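Local coordinates for cerato-platanin-like protein (Moniliophthora perniciosa, PDB 3SUM) that is of unconfirmed function but, as a secreted fungal cerato-platanin with a double-psi beta-barrel fold, probably acts at the surface or cell wall during growth or plant infection, at residues N2-W7 and T111-S116; L66-N71 and N96-N101; F74-D79 and C125-G130. One frame throughout, in Å; residues are numbered along the deposited sequence.

Interaction 1 (N2-W7 and T111-S116)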
# COMPACT_ATOMS: atom_id res chain seq x y z
N ASN A 2 -15.45 -5.67 -4.41
CA ASN A 2 -14.99 -7.08 -4.17
C ASN A 2 -13.45 -7.07 -4.13
O ASN A 2 -12.85 -7.85 -4.88
CB ASN A 2 -15.39 -7.97 -5.34
CG ASN A 2 -15.25 -9.51 -5.04
OD1 ASN A 2 -16.11 -10.30 -5.48
ND2 ASN A 2 -14.19 -9.93 -4.29
N TRP A 3 -12.81 -6.20 -3.32
CA TRP A 3 -11.35 -6.19 -3.27
C TRP A 3 -10.88 -7.27 -2.35
O TRP A 3 -11.51 -7.52 -1.32
CB TRP A 3 -10.79 -4.79 -2.84
CG TRP A 3 -10.78 -3.66 -3.94
CD1 TRP A 3 -11.72 -2.69 -4.15
CD2 TRP A 3 -9.75 -3.43 -4.90
NE1 TRP A 3 -11.33 -1.86 -5.16
CE2 TRP A 3 -10.11 -2.29 -5.63
CE3 TRP A 3 -8.49 -4.03 -5.13
CZ2 TRP A 3 -9.30 -1.76 -6.60
CZ3 TRP A 3 -7.70 -3.52 -6.16
CH2 TRP A 3 -8.12 -2.40 -6.88
N LEU A 4 -9.79 -7.94 -2.75
CA LEU A 4 -9.08 -8.96 -1.94
C LEU A 4 -7.75 -8.34 -1.52
O LEU A 4 -7.18 -7.49 -2.22
CB LEU A 4 -8.72 -10.22 -2.78
CG LEU A 4 -9.88 -11.03 -3.37
CD1 LEU A 4 -9.29 -12.31 -3.99
CD2 LEU A 4 -10.82 -11.43 -2.25
N ILE A 5 -7.22 -8.80 -0.38
CA ILE A 5 -5.85 -8.43 -0.10
C ILE A 5 -5.11 -9.74 0.29
O ILE A 5 -5.68 -10.62 0.96
CB ILE A 5 -5.76 -7.41 1.01
CG1 ILE A 5 -4.27 -6.93 1.15
CG2 ILE A 5 -6.46 -7.92 2.34
CD1 ILE A 5 -4.13 -5.55 1.60
N LYS A 6 -3.87 -9.85 -0.12
CA LYS A 6 -3.01 -10.96 0.23
C LYS A 6 -1.76 -10.26 0.72
O LYS A 6 -1.59 -9.07 0.55
CB LYS A 6 -2.64 -11.75 -1.05
CG LYS A 6 -3.88 -12.56 -1.55
CD LYS A 6 -3.55 -13.10 -2.99
CE LYS A 6 -4.75 -13.76 -3.70
NZ LYS A 6 -5.11 -15.03 -2.92
N TRP A 7 -0.91 -11.01 1.39
CA TRP A 7 0.28 -10.43 1.89
C TRP A 7 1.50 -11.06 1.26
O TRP A 7 1.49 -12.21 0.82
CB TRP A 7 0.31 -10.47 3.44
CG TRP A 7 0.26 -11.85 4.07
CD1 TRP A 7 -0.83 -12.48 4.55
CD2 TRP A 7 1.36 -12.71 4.31
NE1 TRP A 7 -0.47 -13.68 5.08
CE2 TRP A 7 0.87 -13.86 4.90
CE3 TRP A 7 2.74 -12.62 4.03
CZ2 TRP A 7 1.71 -14.95 5.29
CZ3 TRP A 7 3.57 -13.67 4.42
CH2 TRP A 7 3.06 -14.83 5.03
N THR A 111 -5.30 -14.69 2.60
CA THR A 111 -6.07 -13.87 1.67
C THR A 111 -7.24 -13.41 2.50
O THR A 111 -7.83 -14.23 3.24
CB THR A 111 -6.62 -14.72 0.49
OG1 THR A 111 -5.54 -15.33 -0.22
CG2 THR A 111 -7.45 -13.84 -0.51
N ALA A 112 -7.63 -12.16 2.35
CA ALA A 112 -8.82 -11.61 3.06
C ALA A 112 -9.60 -10.77 2.06
O ALA A 112 -9.03 -10.12 1.21
CB ALA A 112 -8.33 -10.70 4.25
N GLN A 113 -10.92 -10.75 2.20
CA GLN A 113 -11.72 -9.87 1.38
C GLN A 113 -11.87 -8.58 2.16
O GLN A 113 -12.06 -8.65 3.39
CB GLN A 113 -13.05 -10.53 1.13
CG GLN A 113 -12.77 -11.96 0.77
CD GLN A 113 -13.81 -12.49 -0.11
OE1 GLN A 113 -14.26 -11.79 -1.03
NE2 GLN A 113 -14.22 -13.75 0.17
N LEU A 114 -11.76 -7.45 1.45
CA LEU A 114 -11.89 -6.14 2.06
C LEU A 114 -13.29 -5.71 2.09
O LEU A 114 -14.03 -6.06 1.20
CB LEU A 114 -11.08 -5.10 1.33
CG LEU A 114 -9.59 -5.40 1.37
CD1 LEU A 114 -8.88 -4.24 0.57
CD2 LEU A 114 -9.05 -5.46 2.83
N PHE A 115 -13.67 -4.93 3.12
CA PHE A 115 -14.98 -4.27 3.07
C PHE A 115 -15.03 -3.25 1.94
O PHE A 115 -16.04 -3.18 1.22
CB PHE A 115 -15.28 -3.52 4.39
CG PHE A 115 -16.58 -2.82 4.33
CD1 PHE A 115 -16.63 -1.48 4.02
CD2 PHE A 115 -17.76 -3.54 4.43
CE1 PHE A 115 -17.80 -0.81 3.89
CE2 PHE A 115 -18.99 -2.87 4.33
CZ PHE A 115 -19.00 -1.52 4.02
N SER A 116 -13.95 -2.48 1.75
CA SER A 116 -13.99 -1.44 0.72
C SER A 116 -12.56 -1.03 0.49
O SER A 116 -11.70 -1.29 1.35
CB SER A 116 -14.75 -0.21 1.21
OG SER A 116 -14.11 0.30 2.40
O HOH W 1 -13.91 -4.35 -1.42
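In the double-psi beta-barrel, strand 4-7 pairs antiparallel with strand 111-113, one of the two outermost strands of the sheet. Ile-5 and Ala-112 form a hydrogen-bonded pair: Ile-5 N donates to Ala-112 O at 2.7 Å, and Ala-112 N returns a bond to Ile-5 O at 2.8 Å, both close to straight. Further along, Leu-114 N donates a hydrogen bond to Trp-3 O at 2.8 Å, the donor tilted 28° from the carbonyl plane, and a water bridges Trp-3 N and Leu-114 O. On the face carrying Ile-5 and Ala-112, Ile-5 CG1 is anti to the backbone N (chi1 -174°), leaving CG2 to touch: it lies 3.6 Å from Leu-114 CD2 and packs on Ala-112 CB, and Leu-66 of strand 63-68 touches both Ile-5 and Leu-114. On the face carrying Leu-4, Lys-6, Thr-111 and Gln-113, Leu-4 runs beside Gln-113, with CD2 3.6 Å from Gln-113 CG. Lys-6 lies alongside Thr-111 and bends at its last torsion (chi4 -66°), bringing NZ to donate to Thr-111 OG1 at 2.8 Å. Backbone bonds and an apolar face thus hold strand 111-113, while the opposite face adds aliphatic contacts and one ammonium-hydroxyl bond.

Interaction 2 (L66-N71 and N96-N101)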
# COMPACT_ATOMS: atom_id res chain seq x y z
N LEU A 66 -8.10 1.29 2.86
CA LEU A 66 -8.65 -0.05 2.79
C LEU A 66 -9.40 -0.27 4.11
O LEU A 66 -8.95 0.22 5.16
CB LEU A 66 -7.52 -1.10 2.75
CG LEU A 66 -6.41 -0.94 1.71
CD1 LEU A 66 -5.44 -2.11 1.70
CD2 LEU A 66 -7.11 -0.71 0.30
N ARG A 67 -10.53 -0.97 4.05
CA ARG A 67 -11.21 -1.34 5.31
C ARG A 67 -11.39 -2.84 5.38
O ARG A 67 -11.73 -3.50 4.36
CB ARG A 67 -12.63 -0.72 5.41
CG ARG A 67 -12.69 0.81 5.56
CD ARG A 67 -14.21 1.23 5.75
NE ARG A 67 -14.41 2.60 6.23
CZ ARG A 67 -14.32 3.00 7.51
NH1 ARG A 67 -13.97 2.15 8.47
NH2 ARG A 67 -14.58 4.27 7.85
N TYR A 68 -11.13 -3.40 6.55
CA TYR A 68 -11.50 -4.76 6.86
C TYR A 68 -12.20 -4.71 8.20
O TYR A 68 -11.60 -4.23 9.20
CB TYR A 68 -10.25 -5.62 6.98
CG TYR A 68 -10.57 -7.05 7.30
CD1 TYR A 68 -10.87 -7.96 6.26
CD2 TYR A 68 -10.48 -7.51 8.62
CE1 TYR A 68 -11.13 -9.29 6.54
CE2 TYR A 68 -10.72 -8.84 8.92
CZ TYR A 68 -11.01 -9.73 7.89
OH TYR A 68 -11.28 -11.07 8.19
N LYS A 69 -13.44 -5.21 8.24
CA LYS A 69 -14.24 -5.16 9.45
C LYS A 69 -14.13 -3.75 10.03
O LYS A 69 -14.51 -2.78 9.34
CB LYS A 69 -13.91 -6.33 10.36
CG LYS A 69 -14.33 -7.69 9.69
CD LYS A 69 -14.05 -8.82 10.64
CE LYS A 69 -14.51 -10.18 9.95
NZ LYS A 69 -14.44 -11.41 10.85
N GLY A 70 -13.68 -3.61 11.27
CA GLY A 70 -13.61 -2.29 11.89
C GLY A 70 -12.23 -1.64 11.80
O GLY A 70 -11.96 -0.68 12.53
N ASN A 71 -11.35 -2.16 10.95
CA ASN A 71 -9.99 -1.64 10.77
C ASN A 71 -9.88 -0.92 9.44
O ASN A 71 -10.61 -1.21 8.49
CB ASN A 71 -8.97 -2.75 10.77
CG ASN A 71 -9.10 -3.66 12.01
OD1 ASN A 71 -9.55 -3.24 13.06
ND2 ASN A 71 -8.75 -4.91 11.84
N ASN A 96 -2.07 -6.34 10.46
CA ASN A 96 -2.78 -5.40 11.29
C ASN A 96 -4.14 -5.04 10.71
O ASN A 96 -5.10 -4.93 11.47
CB ASN A 96 -1.92 -4.21 11.61
CG ASN A 96 -0.63 -4.65 12.35
OD1 ASN A 96 -0.66 -5.61 13.14
ND2 ASN A 96 0.49 -4.02 12.06
N LEU A 97 -4.25 -4.92 9.39
CA LEU A 97 -5.55 -4.48 8.86
C LEU A 97 -6.61 -5.57 9.08
O LEU A 97 -7.80 -5.26 9.23
CB LEU A 97 -5.43 -4.30 7.34
CG LEU A 97 -6.65 -3.99 6.50
CD1 LEU A 97 -7.44 -2.69 6.95
CD2 LEU A 97 -6.14 -3.89 5.00
N THR A 98 -6.19 -6.84 9.07
CA THR A 98 -7.13 -7.96 8.90
C THR A 98 -7.15 -8.80 10.14
O THR A 98 -7.57 -9.95 10.12
CB THR A 98 -6.83 -8.83 7.69
OG1 THR A 98 -5.55 -9.48 7.88
CG2 THR A 98 -6.83 -8.01 6.42
N THR A 99 -6.74 -8.20 11.25
CA THR A 99 -6.93 -8.80 12.56
C THR A 99 -8.22 -8.24 13.16
O THR A 99 -8.47 -7.03 13.10
CB THR A 99 -5.76 -8.38 13.47
OG1 THR A 99 -4.57 -9.02 12.99
CG2 THR A 99 -6.03 -8.87 14.90
N PHE A 100 -9.05 -9.10 13.71
CA PHE A 100 -10.32 -8.72 14.28
C PHE A 100 -10.36 -9.26 15.73
O PHE A 100 -10.35 -10.46 15.96
CB PHE A 100 -11.48 -9.29 13.48
CG PHE A 100 -12.84 -8.92 14.08
CD1 PHE A 100 -13.26 -7.58 14.08
CD2 PHE A 100 -13.62 -9.89 14.70
CE1 PHE A 100 -14.47 -7.22 14.64
CE2 PHE A 100 -14.87 -9.54 15.24
CZ PHE A 100 -15.30 -8.22 15.20
N ASN A 101 -10.34 -8.32 16.67
CA ASN A 101 -10.42 -8.62 18.10
C ASN A 101 -9.40 -9.68 18.42
O ASN A 101 -9.74 -10.69 18.98
CB ASN A 101 -11.86 -9.05 18.46
CG ASN A 101 -12.84 -7.92 18.34
OD1 ASN A 101 -12.46 -6.76 18.25
ND2 ASN A 101 -14.13 -8.23 18.41
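The type II' beta turn Tyr-68 to Asn-71, which links neighbouring strands 63-68 and 71-79 as a hairpin, packs against the C-terminal end of helix 91-97 and the chain that leaves it. The polar part rests on one amide. Asn-71 ND2 donates to Leu-97 O at 2.8 Å; a second, more bent bond to Thr-99 O measures 2.5 Å, a length short enough to be doubtful. Leu-97 O lies in the amide plane of Asn-71, yet the donor stands 62° out of the carbonyl plane of Leu-97, so the bond does not follow a lone pair. The bond to Leu-97 O would hold the rotation of the amide and tie the turn to the end of the helix, with the Thr-99 carbonyl as a probable second partner beyond Thr-98, where the helical backbone angles end.

Apolar packing is centred on Leu-97, whose CG is anti to the backbone N (chi1 174°) and whose branches therefore reach the strand: CD2 lies 3.8 Å from Leu-66 CD1, the two side chains crossing at about a right angle, and CG packs on Tyr-68 CB.

The rings add CH-pi contacts. Thr-98 CB sits over the centre of the Tyr-68 ring, 10° off its normal, while Lys-69 CG covers the opposite face toward the rim. The far ends of Tyr-68 and Lys-69 converge on Glu-105, through a hydrogen bond from the phenol oxygen and a salt bridge from the ammonium. On its way there the extended Lys-69 chain passes over a face of Phe-100, CD lying 4.0 Å from the ring centroid.

Interaction 3 (F74-D79 and C125-G130)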
# COMPACT_ATOMS: atom_id res chain seq x y z
N PHE A 74 -4.16 3.17 5.32
CA PHE A 74 -3.87 3.91 4.13
C PHE A 74 -2.62 3.36 3.48
O PHE A 74 -1.57 3.22 4.10
CB PHE A 74 -3.68 5.42 4.44
CG PHE A 74 -4.92 6.06 4.94
CD1 PHE A 74 -5.93 6.50 4.06
CD2 PHE A 74 -5.07 6.30 6.34
CE1 PHE A 74 -7.04 7.16 4.52
CE2 PHE A 74 -6.22 6.96 6.80
CZ PHE A 74 -7.21 7.36 5.87
N VAL A 75 -2.75 3.00 2.20
CA VAL A 75 -1.66 2.29 1.57
C VAL A 75 -1.23 2.97 0.27
O VAL A 75 -2.03 3.57 -0.36
CB VAL A 75 -2.05 0.81 1.29
CG1 VAL A 75 -2.52 0.10 2.58
CG2 VAL A 75 -3.21 0.67 0.28
N THR A 76 0.09 2.86 -0.08
CA THR A 76 0.56 3.42 -1.28
C THR A 76 0.70 2.30 -2.26
O THR A 76 1.26 1.25 -1.95
CB THR A 76 1.92 4.06 -1.02
OG1 THR A 76 1.73 5.02 0.03
CG2 THR A 76 2.43 4.85 -2.27
N VAL A 77 0.23 2.52 -3.51
CA VAL A 77 0.47 1.55 -4.51
C VAL A 77 1.90 1.70 -5.03
O VAL A 77 2.27 2.75 -5.54
CB VAL A 77 -0.57 1.78 -5.70
CG1 VAL A 77 -0.23 0.82 -6.93
CG2 VAL A 77 -2.04 1.49 -5.20
N VAL A 78 2.70 0.62 -4.96
CA VAL A 78 4.10 0.69 -5.28
C VAL A 78 4.49 -0.37 -6.31
O VAL A 78 5.64 -0.41 -6.76
CB VAL A 78 4.99 0.49 -4.03
CG1 VAL A 78 4.69 1.60 -2.91
CG2 VAL A 78 4.90 -1.00 -3.47
N ASP A 79 3.53 -1.21 -6.70
CA ASP A 79 3.89 -2.27 -7.66
C ASP A 79 2.60 -2.75 -8.32
O ASP A 79 1.51 -2.23 -7.99
CB ASP A 79 4.55 -3.38 -6.82
CG ASP A 79 5.29 -4.43 -7.66
OD1 ASP A 79 5.43 -4.28 -8.90
OD2 ASP A 79 5.69 -5.41 -7.02
N CYS A 125 -1.17 9.24 2.62
CA CYS A 125 -0.02 8.32 2.53
C CYS A 125 1.32 9.13 2.67
O CYS A 125 2.34 8.72 2.14
CB CYS A 125 -0.04 7.59 1.18
SG CYS A 125 -1.34 6.32 1.14
N GLN A 126 1.24 10.27 3.36
CA GLN A 126 2.39 11.15 3.72
C GLN A 126 2.97 11.83 2.49
O GLN A 126 4.11 12.32 2.54
CB GLN A 126 3.50 10.33 4.43
CG GLN A 126 2.87 9.72 5.69
CD GLN A 126 3.75 8.79 6.43
OE1 GLN A 126 4.96 8.96 6.47
NE2 GLN A 126 3.11 7.78 7.09
N GLN A 127 2.20 11.92 1.42
CA GLN A 127 2.73 12.55 0.24
C GLN A 127 2.48 14.05 0.36
O GLN A 127 1.49 14.49 0.93
CB GLN A 127 2.09 11.98 -1.00
CG GLN A 127 2.41 10.49 -1.10
CD GLN A 127 1.66 9.86 -2.28
OE1 GLN A 127 0.98 10.57 -3.02
NE2 GLN A 127 1.77 8.55 -2.44
N ASN A 128 3.35 14.84 -0.24
CA ASN A 128 3.19 16.29 -0.08
C ASN A 128 2.25 16.81 -1.18
O ASN A 128 2.68 17.47 -2.12
CB ASN A 128 4.56 16.90 -0.22
CG ASN A 128 4.53 18.43 -0.17
OD1 ASN A 128 3.49 19.08 0.18
ND2 ASN A 128 5.69 19.02 -0.43
N THR A 129 0.96 16.58 -1.04
CA THR A 129 -0.04 17.07 -2.04
C THR A 129 -0.44 18.51 -1.70
O THR A 129 -1.14 19.17 -2.46
CB THR A 129 -1.32 16.22 -1.98
OG1 THR A 129 -1.94 16.38 -0.68
CG2 THR A 129 -1.00 14.72 -2.24
N GLY A 130 -0.06 18.98 -0.52
CA GLY A 130 -0.57 20.29 -0.06
C GLY A 130 -1.84 20.16 0.81
O GLY A 130 -2.14 21.04 1.61
O HOH W 2 3.26 7.27 0.02
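At the disulfide between Cys-125 and Cys-63, the loop that follows strand 116-120 meets strand 71-79 of the barrel sheet. Cys-125 is buried, and its side chain comes against the side chains of Phe-74 and Thr-76 and the backbone of Val-75. SG lies 3.2 Å from Val-75 O, a close packing contact, and touches Phe-74 CB at 4.1 Å. It stands anti to its own carbonyl carbon (chi1 -74°), a rotation that turns the sulfur to the strand as well as to its disulfide partner. Cys-63 belongs to strand 63-68, the sheet neighbour of strand 71-79, so the covalent link and the packing bring the loop onto two adjoining strands.

Thr-76 is the other main side chain. Its OG1 is 3.3 Å from Cys-125 CB, while CG2 meets the amide end of Gln-127, 3.8 Å from NE2; the Thr-76 and Gln-127 side chains approach from opposite directions. No direct hydrogen bond joins the two segments. A single water does so instead: it accepts from Thr-76 OG1 at 2.7 Å, donates to Cys-125 O at 2.7 Å, and accepts a longer bond from Gln-127 NE2 at 3.1 Å. Gln-127 reaches this water with an extended chain, and NE2 also bonds to Gly-61 O. Asn-46 ND2 bonds both Thr-76 OG1 and Phe-74 O, linking the strand to a further loop.

The water thus gives a partner to the Thr-76 hydroxyl and the Cys-125 carbonyl, polar groups of two buried residues that make no direct bond to each other. Across these segments the C-terminal loop is therefore joined to the strand by van der Waals contact and a water bridge, with the covalent restraint supplied next door by the disulfide.

In the fold
From the N terminus, strand 4-7 pairs with strand 111-113 some hundred residues later, so interaction 1 closes a loop holding most of the barrel. Interaction 2 lies within that loop: strand 63-68 and its turn meet the end of helix 91-97 25 residues later. The two contacts touch, Phe-115 N lying 2.7 Å from Arg-67 O in a probable hydrogen bond. Interaction 3 starts in the next strand, 71-79, and ends beyond 111-116, crossing both. It lies across the chain's centre from interaction 1, about 19 Å between centres, but meets interaction 2 where Leu-66 packs on Val-75. Together they tie strand 111-113 into the sheet and pack helix 91-97 and the loop after strand 116-120 against it.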